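Local coordinates for cellulosomal scaffoldin adaptor protein B (Acetivibrio cellulolyticus, PDB 4U3S) that probably serves, through this third type II cohesin domain, as a docking module that receives dockerin-bearing partners during cellulosome assembly, at residues 12-15 against 16-20. Sequence-based numbering, arbitrary orientation.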
ATOM      1  N   ASN A  12     -14.280 -25.556 -10.365  1.00 33.42           N
ATOM      2  CA  ASN A  12     -13.031 -26.040  -9.766  1.00 35.11           C
ATOM      3  C   ASN A  12     -12.274 -26.979 -10.691  1.00 36.67           C
ATOM      4  O   ASN A  12     -11.304 -27.626 -10.290  1.00 36.48           O
ATOM      5  CB  ASN A  12     -13.299 -26.703  -8.409  1.00 39.60           C
ATOM      6  CG  ASN A  12     -14.072 -28.000  -8.534  1.00 41.75           C
ATOM      7  OD1 ASN A  12     -14.821 -28.204  -9.494  1.00 44.48           O
ATOM      8  ND2 ASN A  12     -13.890 -28.895  -7.570  1.00 49.10           N
ATOM      9  N   THR A  13     -12.741 -27.068 -11.929  1.00 38.35           N
ATOM     10  CA  THR A  13     -12.040 -27.772 -12.983  1.00 41.18           C
ATOM     11  C   THR A  13     -12.073 -26.888 -14.233  1.00 42.91           C
ATOM     12  O   THR A  13     -13.030 -26.131 -14.443  1.00 43.81           O
ATOM     13  CB  THR A  13     -12.672 -29.155 -13.257  1.00 46.09           C
ATOM     14  OG1 THR A  13     -14.086 -29.030 -13.490  1.00 49.23           O
ATOM     15  CG2 THR A  13     -12.435 -30.086 -12.072  1.00 46.36           C
ATOM     16  N   ALA A  14     -11.016 -26.937 -15.032  1.00 42.03           N
ATOM     17  CA  ALA A  14     -10.927 -26.096 -16.215  1.00 42.59           C
ATOM     18  C   ALA A  14      -9.944 -26.659 -17.234  1.00 42.35           C
ATOM     19  O   ALA A  14      -8.840 -27.062 -16.885  1.00 40.39           O
ATOM     20  CB  ALA A  14     -10.526 -24.680 -15.825  1.00 42.68           C
ATOM     21  N   GLU A  15     -10.358 -26.702 -18.500  1.00 41.80           N
ATOM     22  CA  GLU A  15      -9.415 -26.945 -19.575  1.00 41.71           C
ATOM     23  C   GLU A  15      -8.571 -25.712 -19.858  1.00 41.09           C
ATOM     24  O   GLU A  15      -8.960 -24.584 -19.522  1.00 40.50           O
ATOM     25  CB  GLU A  15     -10.146 -27.318 -20.848  1.00 44.50           C
ATOM     26  CG  GLU A  15     -10.443 -28.787 -20.990  1.00 45.92           C
ATOM     27  CD  GLU A  15     -11.090 -29.081 -22.329  1.00 48.11           C
ATOM     28  OE1 GLU A  15     -11.153 -28.170 -23.194  1.00 49.96           O
ATOM     29  OE2 GLU A  15     -11.558 -30.212 -22.528  1.00 47.67           O
ATOM     30  N   VAL A  16      -7.424 -25.948 -20.487  1.00 40.63           N
ATOM     31  CA  VAL A  16      -6.565 -24.888 -21.006  1.00 41.45           C
ATOM     32  C   VAL A  16      -7.397 -23.904 -21.843  1.00 41.60           C
ATOM     33  O   VAL A  16      -8.091 -24.315 -22.772  1.00 44.18           O
ATOM     34  CB  VAL A  16      -5.432 -25.475 -21.870  1.00 43.12           C
ATOM     35  CG1 VAL A  16      -4.616 -24.381 -22.551  1.00 43.39           C
ATOM     36  CG2 VAL A  16      -4.538 -26.373 -21.031  1.00 43.98           C
ATOM     37  N   GLY A  17      -7.366 -22.622 -21.468  1.00 37.43           N
ATOM     38  CA  GLY A  17      -8.057 -21.576 -22.209  1.00 37.24           C
ATOM     39  C   GLY A  17      -9.363 -21.171 -21.561  1.00 38.02           C
ATOM     40  O   GLY A  17      -9.934 -20.141 -21.901  1.00 39.00           O
ATOM     41  N   GLN A  18      -9.839 -21.983 -20.620  1.00 36.21           N
ATOM     42  CA  GLN A  18     -11.062 -21.677 -19.884  1.00 37.30           C
ATOM     43  C   GLN A  18     -10.786 -20.769 -18.670  1.00 34.14           C
ATOM     44  O   GLN A  18      -9.763 -20.919 -18.020  1.00 35.11           O
ATOM     45  CB  GLN A  18     -11.667 -22.977 -19.412  1.00 41.63           C
ATOM     46  CG  GLN A  18     -13.013 -22.834 -18.750  1.00 45.55           C
ATOM     47  CD  GLN A  18     -13.617 -24.184 -18.438  1.00 47.57           C
ATOM     48  OE1 GLN A  18     -13.152 -25.215 -18.939  1.00 51.16           O
ATOM     49  NE2 GLN A  18     -14.654 -24.190 -17.606  1.00 45.93           N
ATOM     50  N   ILE A  19     -11.717 -19.859 -18.368  1.00 34.11           N
ATOM     51  CA  ILE A  19     -11.580 -18.915 -17.247  1.00 36.30           C
ATOM     52  C   ILE A  19     -12.365 -19.399 -16.009  1.00 36.15           C
ATOM     53  O   ILE A  19     -13.566 -19.731 -16.090  1.00 38.30           O
ATOM     54  CB  ILE A  19     -12.050 -17.500 -17.654  1.00 35.61           C
ATOM     55  CG1 ILE A  19     -11.225 -17.005 -18.854  1.00 37.79           C
ATOM     56  CG2 ILE A  19     -11.960 -16.516 -16.476  1.00 37.21           C
ATOM     57  CD1 ILE A  19     -11.631 -15.642 -19.395  1.00 39.26           C
ATOM     58  N   ILE A  20     -11.654 -19.456 -14.885  1.00 32.96           N
ATOM     59  CA  ILE A  20     -12.209 -19.694 -13.565  1.00 32.06           C
ATOM     60  C   ILE A  20     -12.343 -18.345 -12.862  1.00 29.27           C
ATOM     61  O   ILE A  20     -11.400 -17.551 -12.871  1.00 31.38           O
ATOM     62  CB  ILE A  20     -11.246 -20.549 -12.724  1.00 32.69           C
ATOM     63  CG1 ILE A  20     -11.035 -21.908 -13.385  1.00 38.72           C
ATOM     64  CG2 ILE A  20     -11.760 -20.708 -11.305  1.00 31.96           C
ATOM     65  CD1 ILE A  20      -9.830 -22.622 -12.816  1.00 40.38           C
TER
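E15 and Q18 face each other as the first and last residues of a type II beta turn, which brings the loop after strand 4-9 round into strand 19-27 of the cohesin beta-sandwich. The turn closes through its backbone, Q18 N donating to E15 O at 3.0 Å with an N-H...O angle of 158°. Glutamine suits the last position because its side chain adds a second link: with CG anti to the backbone N (chi1 -174°) and the chain extended beyond it, the amide lies back along the incoming segment 12-15 and OE1 accepts from E15 N at 3.2 Å. The donor sits well above the carbonyl plane of that amide, 44° out of it, so the bond misses the usual lone-pair direction. E15 is thus held to Q18 at both its N and its O, while its carboxylate, on an exposed residue, takes no part in the closure. At the second corner, G17 has a positive phi, where a CB would collide with the carbonyl O of V16; glycine avoids this. V16 fills the other corner on the exposed side. On the loop side of the turn, A14, which is buried, has a methyl small enough to fit between the Q18 amide and I20. The A14 carbonyl accepts a hydrogen bond from N166 ND2 near the C-terminus, while Q18 and I20 make backbone bonds to A120 and F118 of strand 111-120, so the turn leads directly into the sheet. I20 lays its longer branch against the alanine, CG1 and CD1 each 3.7 Å from A14 CB.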